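Local coordinates for protein aminotransferase class-III (Ochrobactrum anthropi, PDB 5GHG) that probably transfers amino groups between amines and carbonyl compounds as an omega-transaminase, using a pyridoxal-phosphate cofactor held here in its aminated form, PMP, at residues A407-E411 with R412-S416; Q434-D437 with T438-A442. The protein carries 1 engineered substitution. All coordinates share one frame; numbering follows the deposited sequence.

Contact 1 comes first along the chain, where helix 400-411 ends and turns into strand 414-419; contact 2 follows within helix 433-455, which runs almost to the C-terminus. Their centres lie about 12 Å apart, and the two touch directly: Val-414 CG2 packs on Ala-442 CB at 3.7 Å, and Leu-409 CD1 reaches Ala-442 O at 3.8 Å. Strand 49-52 joins them as well, bonding to the backbone of contact 1 and receiving Thr-438 and Met-439 of contact 2. Contact 1 thus joins a helix to the mixed sheet that holds strands 49-52 and 414-419, and the helix of contact 2 packs on it. Neither contributes a residue to the PMP pocket.

Contact 1: A407-E411 with R412-S416; sequences AVLQE and RGVIS
Leu-409 lays its isobutyl group across Val-414, CD1 lying 3.7 Å from Val-414 CB, while the other methyl, CD2, reaches Ser-416 CB at 3.6 Å. A first torsion of -171° sets CG opposite the backbone nitrogen and beside the carbonyl carbon, which carries the branch forward over the chain as it leaves the helix. Leucine suits this place because its two methyls serve two residues at once. With an alanine here both methyls are gone, which would probably strip one flank of Val-414 and Ser-416 CB of its cover and open a gap between helix end and strand.

Next to this overlap the backbone closes in a Schellman motif. Val-414 N donates to Leu-409 O at 3.1 Å, and Gly-413 N to Gln-410 O at 3.0 Å; the second donor stands above the carbonyl plane, 70° out of it. Gly-413 is the C-prime residue, with a positive phi of 84° that glycine adopts easily because it has no CB. Just before it, Arg-412 N still makes the helical i to i-4 bond to Val-408 O. A CA-H...O contact of 3.2 Å from Gln-410 CA to Val-414 O adds to the closure.

Arg-412 runs extended from CG to NE, with Val-408 CG1 at the edge of its guanidinium; the long side chain suits a residue that must reach Asp-449, its salt-bridge partner. Ser-416, small enough to let Leu-409 CD2 come up to its CB, bonds through OG to Ala-424 O. Helix 433-455 covers Leu-409, Arg-412 and Val-414 through Thr-446, Ala-445 and Ala-442, while Gly-413 and Ile-415 bond through their backbones to Ile-51 of strand 49-52, and strand 422-425 meets Leu-409 and Ser-416 through Phe-425 and Leu-423.

Contact 2: Q434-D437 with T438-A442; sequences QQVD and TMVSA
Val-440 brings CG2 up to the oxygen end of the Val-436 carbonyl, 3.5 Å from O, one turn along a helix whose buried face is apolar. Val-440 N bonds to that same oxygen at 3.0 Å, and Met-439 N similarly to Gln-435 O. Met-439 runs extended through its first two torsions, CG anti to the backbone N (chi1 180°), then bends at chi3 to bring CE within 4.0 Å of Gln-435 O. Its flexible, apolar thioether suits a place among Ile-51, Ala-53 and Ile-431, while compact, branched Val-436 packs on Tyr-357 and Met-358 of helix 347-363.

The looser, solvent side belongs to the exposed Gln-434 and Thr-438. Asp-437 and Ser-441 make a polar, bonded flank: Asp-437 O takes Ser-441 N and Ser-441 OG from opposite faces of its carbonyl plane, each at 3.0 Å, serine being short enough for its OG to reach the carbonyl one turn back. A water donates to Asp-437 OD2 and, at 2.8 Å, to Ser-441 OG. Aspartate suits a place facing Arg-361, which forms a salt bridge with OD1 and also bonds to Ser-441 OG. This network probably offsets the arginine's charge and helps fasten this helix to helix 347-363.

Contact 1: A407-E411 with R412-S416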
ATOM      1  N   ALA B 407      14.346  26.026   3.512  1.00  4.58           N
ATOM      2  CA  ALA B 407      15.173  25.899   4.712  1.00  6.44           C
ATOM      3  C   ALA B 407      15.053  27.129   5.613  1.00  6.21           C
ATOM      4  O   ALA B 407      14.989  27.008   6.841  1.00  5.48           O
ATOM      5  CB  ALA B 407      16.627  25.651   4.321  1.00  7.23           C
ATOM      6  N   VAL B 408      15.031  28.322   5.018  1.00  4.95           N
ATOM      7  CA  VAL B 408      14.870  29.537   5.809  1.00  5.82           C
ATOM      8  C   VAL B 408      13.482  29.588   6.439  1.00  4.81           C
ATOM      9  O   VAL B 408      13.323  29.952   7.608  1.00  3.37           O
ATOM     10  CB  VAL B 408      15.135  30.783   4.945  1.00  7.34           C
ATOM     11  CG1 VAL B 408      14.731  32.042   5.720  1.00  6.50           C
ATOM     12  CG2 VAL B 408      16.586  30.853   4.562  1.00  7.71           C
ATOM     13  N   LEU B 409      12.458  29.211   5.677  1.00  3.68           N
ATOM     14  CA  LEU B 409      11.112  29.196   6.225  1.00  4.67           C
ATOM     15  C   LEU B 409      11.017  28.242   7.426  1.00  5.33           C
ATOM     16  O   LEU B 409      10.353  28.557   8.425  1.00  4.52           O
ATOM     17  CB  LEU B 409      10.115  28.806   5.138  1.00  4.67           C
ATOM     18  CG  LEU B 409       8.628  28.913   5.379  1.00  8.25           C
ATOM     19  CD1 LEU B 409       8.228  30.295   5.851  1.00  7.29           C
ATOM     20  CD2 LEU B 409       7.875  28.565   4.091  1.00  9.98           C
ATOM     21  N   GLN B 410      11.685  27.088   7.351  1.00  3.02           N
ATOM     22  CA  GLN B 410      11.711  26.170   8.485  1.00  5.68           C
ATOM     23  C   GLN B 410      12.429  26.780   9.694  1.00  6.65           C
ATOM     24  O   GLN B 410      12.018  26.572  10.839  1.00  6.15           O
ATOM     25  CB  GLN B 410      12.365  24.844   8.083  1.00  6.54           C
ATOM     26  CG  GLN B 410      12.418  23.800   9.209  1.00  6.92           C
ATOM     27  CD  GLN B 410      13.003  22.485   8.715  1.00 12.44           C
ATOM     28  OE1 GLN B 410      12.629  22.009   7.645  1.00 21.54           O
ATOM     29  NE2 GLN B 410      13.964  21.929   9.447  1.00 10.58           N
ATOM     30  N   GLU B 411      13.503  27.537   9.452  1.00  7.32           N
ATOM     31  CA  GLU B 411      14.137  28.284  10.536  1.00  8.88           C
ATOM     32  C   GLU B 411      13.157  29.253  11.193  1.00  8.27           C
ATOM     33  O   GLU B 411      13.255  29.520  12.391  1.00  8.38           O
ATOM     34  CB  GLU B 411      15.342  29.077  10.023  1.00  7.23           C
ATOM     35  CG  GLU B 411      16.523  28.271   9.560  1.00 11.90           C
ATOM     36  CD  GLU B 411      17.650  29.180   9.057  1.00 19.14           C
ATOM     37  OE1 GLU B 411      17.878  29.238   7.815  1.00 21.00           O
ATOM     38  OE2 GLU B 411      18.256  29.904   9.899  1.00 22.85           O
ATOM     39  N   ARG B 412      12.249  29.826  10.415  1.00  2.67           N
ATOM     40  CA  ARG B 412      11.249  30.737  10.924  1.00  4.61           C
ATOM     41  C   ARG B 412      10.000  30.012  11.443  1.00  5.81           C
ATOM     42  O   ARG B 412       8.971  30.653  11.675  1.00  7.93           O
ATOM     43  CB  ARG B 412      10.866  31.751   9.843  1.00  5.07           C
ATOM     44  CG  ARG B 412      11.954  32.788   9.604  1.00  6.06           C
ATOM     45  CD  ARG B 412      11.652  33.709   8.438  1.00  8.13           C
ATOM     46  NE  ARG B 412      12.611  34.814   8.349  1.00  9.50           N
ATOM     47  CZ  ARG B 412      12.502  35.939   9.041  1.00  9.31           C
ATOM     48  NH1 ARG B 412      11.467  36.116   9.875  1.00  7.22           N
ATOM     49  NH2 ARG B 412      13.419  36.886   8.897  1.00 11.58           N
ATOM     50  N   GLY B 413      10.078  28.700  11.629  1.00  5.40           N
ATOM     51  CA  GLY B 413       9.024  27.975  12.305  1.00  6.40           C
ATOM     52  C   GLY B 413       7.849  27.569  11.446  1.00  4.81           C
ATOM     53  O   GLY B 413       6.743  27.422  11.960  1.00  4.44           O
ATOM     54  N   VAL B 414       8.053  27.419  10.138  1.00  4.34           N
ATOM     55  CA  VAL B 414       6.993  27.031   9.222  1.00  4.24           C
ATOM     56  C   VAL B 414       7.534  25.907   8.336  1.00  6.12           C
ATOM     57  O   VAL B 414       8.583  26.062   7.698  1.00  5.08           O
ATOM     58  CB  VAL B 414       6.517  28.219   8.358  1.00  4.94           C
ATOM     59  CG1 VAL B 414       5.529  27.757   7.290  1.00  5.44           C
ATOM     60  CG2 VAL B 414       5.896  29.324   9.220  1.00  4.99           C
ATOM     61  N   ILE B 415       6.817  24.790   8.293  1.00  7.50           N
ATOM     62  CA  ILE B 415       7.179  23.659   7.445  1.00  5.09           C
ATOM     63  C   ILE B 415       6.363  23.778   6.158  1.00  7.02           C
ATOM     64  O   ILE B 415       5.130  23.624   6.162  1.00  5.08           O
ATOM     65  CB  ILE B 415       6.931  22.317   8.145  1.00  8.01           C
ATOM     66  CG1 ILE B 415       7.900  22.152   9.311  1.00 10.44           C
ATOM     67  CG2 ILE B 415       7.061  21.155   7.160  1.00  9.19           C
ATOM     68  CD1 ILE B 415       7.576  20.984  10.215  1.00  9.87           C
ATOM     69  N   SER B 416       7.041  24.079   5.057  1.00  5.62           N
ATOM     70  CA  SER B 416       6.435  24.023   3.741  1.00  8.01           C
ATOM     71  C   SER B 416       7.003  22.794   3.023  1.00 10.85           C
ATOM     72  O   SER B 416       7.582  21.901   3.654  1.00  9.26           O
ATOM     73  CB  SER B 416       6.696  25.347   3.004  1.00  7.82           C
ATOM     74  OG  SER B 416       6.221  25.325   1.668  1.00  9.91           O
TER

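Contact 2: Q434-D437 with T438-A442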
ATOM      1  N   GLN B 434      -5.639  34.220  12.201  1.00  8.67           N
ATOM      2  CA  GLN B 434      -4.410  34.691  12.831  1.00 10.41           C
ATOM      3  C   GLN B 434      -3.225  33.797  12.472  1.00  8.04           C
ATOM      4  O   GLN B 434      -2.103  34.275  12.299  1.00  6.27           O
ATOM      5  CB  GLN B 434      -4.561  34.746  14.365  1.00 13.01           C
ATOM      6  CG  GLN B 434      -5.827  35.435  14.860  1.00 22.39           C
ATOM      7  CD  GLN B 434      -7.003  34.462  15.064  1.00 32.25           C
ATOM      8  OE1 GLN B 434      -7.790  34.197  14.124  1.00 22.80           O
ATOM      9  NE2 GLN B 434      -7.146  33.936  16.308  1.00 28.85           N
ATOM     10  N   GLN B 435      -3.460  32.494  12.390  1.00  6.51           N
ATOM     11  CA  GLN B 435      -2.397  31.555  12.043  1.00  5.70           C
ATOM     12  C   GLN B 435      -2.038  31.654  10.562  1.00  4.57           C
ATOM     13  O   GLN B 435      -0.869  31.523  10.194  1.00  3.41           O
ATOM     14  CB  GLN B 435      -2.830  30.144  12.428  1.00  5.86           C
ATOM     15  CG  GLN B 435      -2.891  29.927  13.926  1.00  5.04           C
ATOM     16  CD  GLN B 435      -3.630  28.652  14.339  1.00  6.46           C
ATOM     17  OE1 GLN B 435      -4.595  28.240  13.698  1.00  3.90           O
ATOM     18  NE2 GLN B 435      -3.171  28.025  15.418  1.00  5.43           N
ATOM     19  N   VAL B 436      -3.037  31.869   9.700  1.00  4.18           N
ATOM     20  CA  VAL B 436      -2.747  32.116   8.298  1.00  4.86           C
ATOM     21  C   VAL B 436      -1.872  33.355   8.156  1.00  5.64           C
ATOM     22  O   VAL B 436      -0.923  33.378   7.364  1.00  4.49           O
ATOM     23  CB  VAL B 436      -4.055  32.285   7.495  1.00  4.34           C
ATOM     24  CG1 VAL B 436      -3.754  32.873   6.118  1.00  3.92           C
ATOM     25  CG2 VAL B 436      -4.783  30.950   7.377  1.00  4.51           C
ATOM     26  N   ASP B 437      -2.196  34.403   8.923  1.00  5.13           N
ATOM     27  CA  ASP B 437      -1.420  35.631   8.893  1.00  7.66           C
ATOM     28  C   ASP B 437       0.024  35.385   9.322  1.00  6.71           C
ATOM     29  O   ASP B 437       0.964  35.873   8.685  1.00  6.84           O
ATOM     30  CB  ASP B 437      -2.081  36.674   9.802  1.00  8.22           C
ATOM     31  CG  ASP B 437      -1.295  37.963   9.866  1.00 20.18           C
ATOM     32  OD1 ASP B 437      -0.948  38.491   8.793  1.00 18.07           O
ATOM     33  OD2 ASP B 437      -1.015  38.428  10.983  1.00 30.47           O
ATOM     34  N   THR B 438       0.215  34.639  10.407  1.00  5.05           N
ATOM     35  CA  THR B 438       1.559  34.301  10.857  1.00  7.33           C
ATOM     36  C   THR B 438       2.337  33.533   9.785  1.00  6.66           C
ATOM     37  O   THR B 438       3.506  33.819   9.533  1.00  5.43           O
ATOM     38  CB  THR B 438       1.468  33.467  12.146  1.00  8.41           C
ATOM     39  OG1 THR B 438       0.822  34.255  13.139  1.00 10.93           O
ATOM     40  CG2 THR B 438       2.838  33.067  12.648  1.00  8.59           C
ATOM     41  N   MET B 439       1.690  32.567   9.135  1.00  3.98           N
ATOM     42  CA  MET B 439       2.354  31.750   8.120  1.00  4.88           C
ATOM     43  C   MET B 439       2.815  32.598   6.929  1.00  5.12           C
ATOM     44  O   MET B 439       3.954  32.480   6.466  1.00  4.87           O
ATOM     45  CB  MET B 439       1.398  30.632   7.678  1.00  6.24           C
ATOM     46  CG  MET B 439       1.902  29.672   6.617  1.00  8.30           C
ATOM     47  SD  MET B 439       0.508  28.578   6.153  1.00 13.90           S
ATOM     48  CE  MET B 439      -0.232  28.390   7.740  1.00 14.41           C
ATOM     49  N   VAL B 440       1.938  33.466   6.428  1.00  5.67           N
ATOM     50  CA  VAL B 440       2.285  34.255   5.251  1.00  4.52           C
ATOM     51  C   VAL B 440       3.321  35.325   5.598  1.00  5.17           C
ATOM     52  O   VAL B 440       4.200  35.631   4.790  1.00  5.10           O
ATOM     53  CB  VAL B 440       1.037  34.862   4.606  1.00  6.94           C
ATOM     54  CG1 VAL B 440       1.437  35.807   3.483  1.00  9.00           C
ATOM     55  CG2 VAL B 440       0.122  33.747   4.064  1.00  6.03           C
ATOM     56  N   SER B 441       3.241  35.905   6.797  1.00  4.24           N
ATOM     57  CA  SER B 441       4.283  36.836   7.209  1.00  6.96           C
ATOM     58  C   SER B 441       5.647  36.148   7.295  1.00  5.87           C
ATOM     59  O   SER B 441       6.674  36.775   7.009  1.00  6.43           O
ATOM     60  CB  SER B 441       3.933  37.494   8.543  1.00  8.29           C
ATOM     61  OG  SER B 441       2.757  38.262   8.421  1.00 11.91           O
ATOM     62  N   ALA B 442       5.684  34.879   7.680  1.00  3.18           N
ATOM     63  CA  ALA B 442       6.959  34.163   7.691  1.00  4.31           C
ATOM     64  C   ALA B 442       7.493  33.962   6.270  1.00  4.83           C
ATOM     65  O   ALA B 442       8.708  34.020   6.034  1.00  4.24           O
ATOM     66  CB  ALA B 442       6.823  32.818   8.395  1.00  3.57           C
TER
HETATM   67  O   HOH W   1       1.956  38.585  11.108  1.00 34.20           O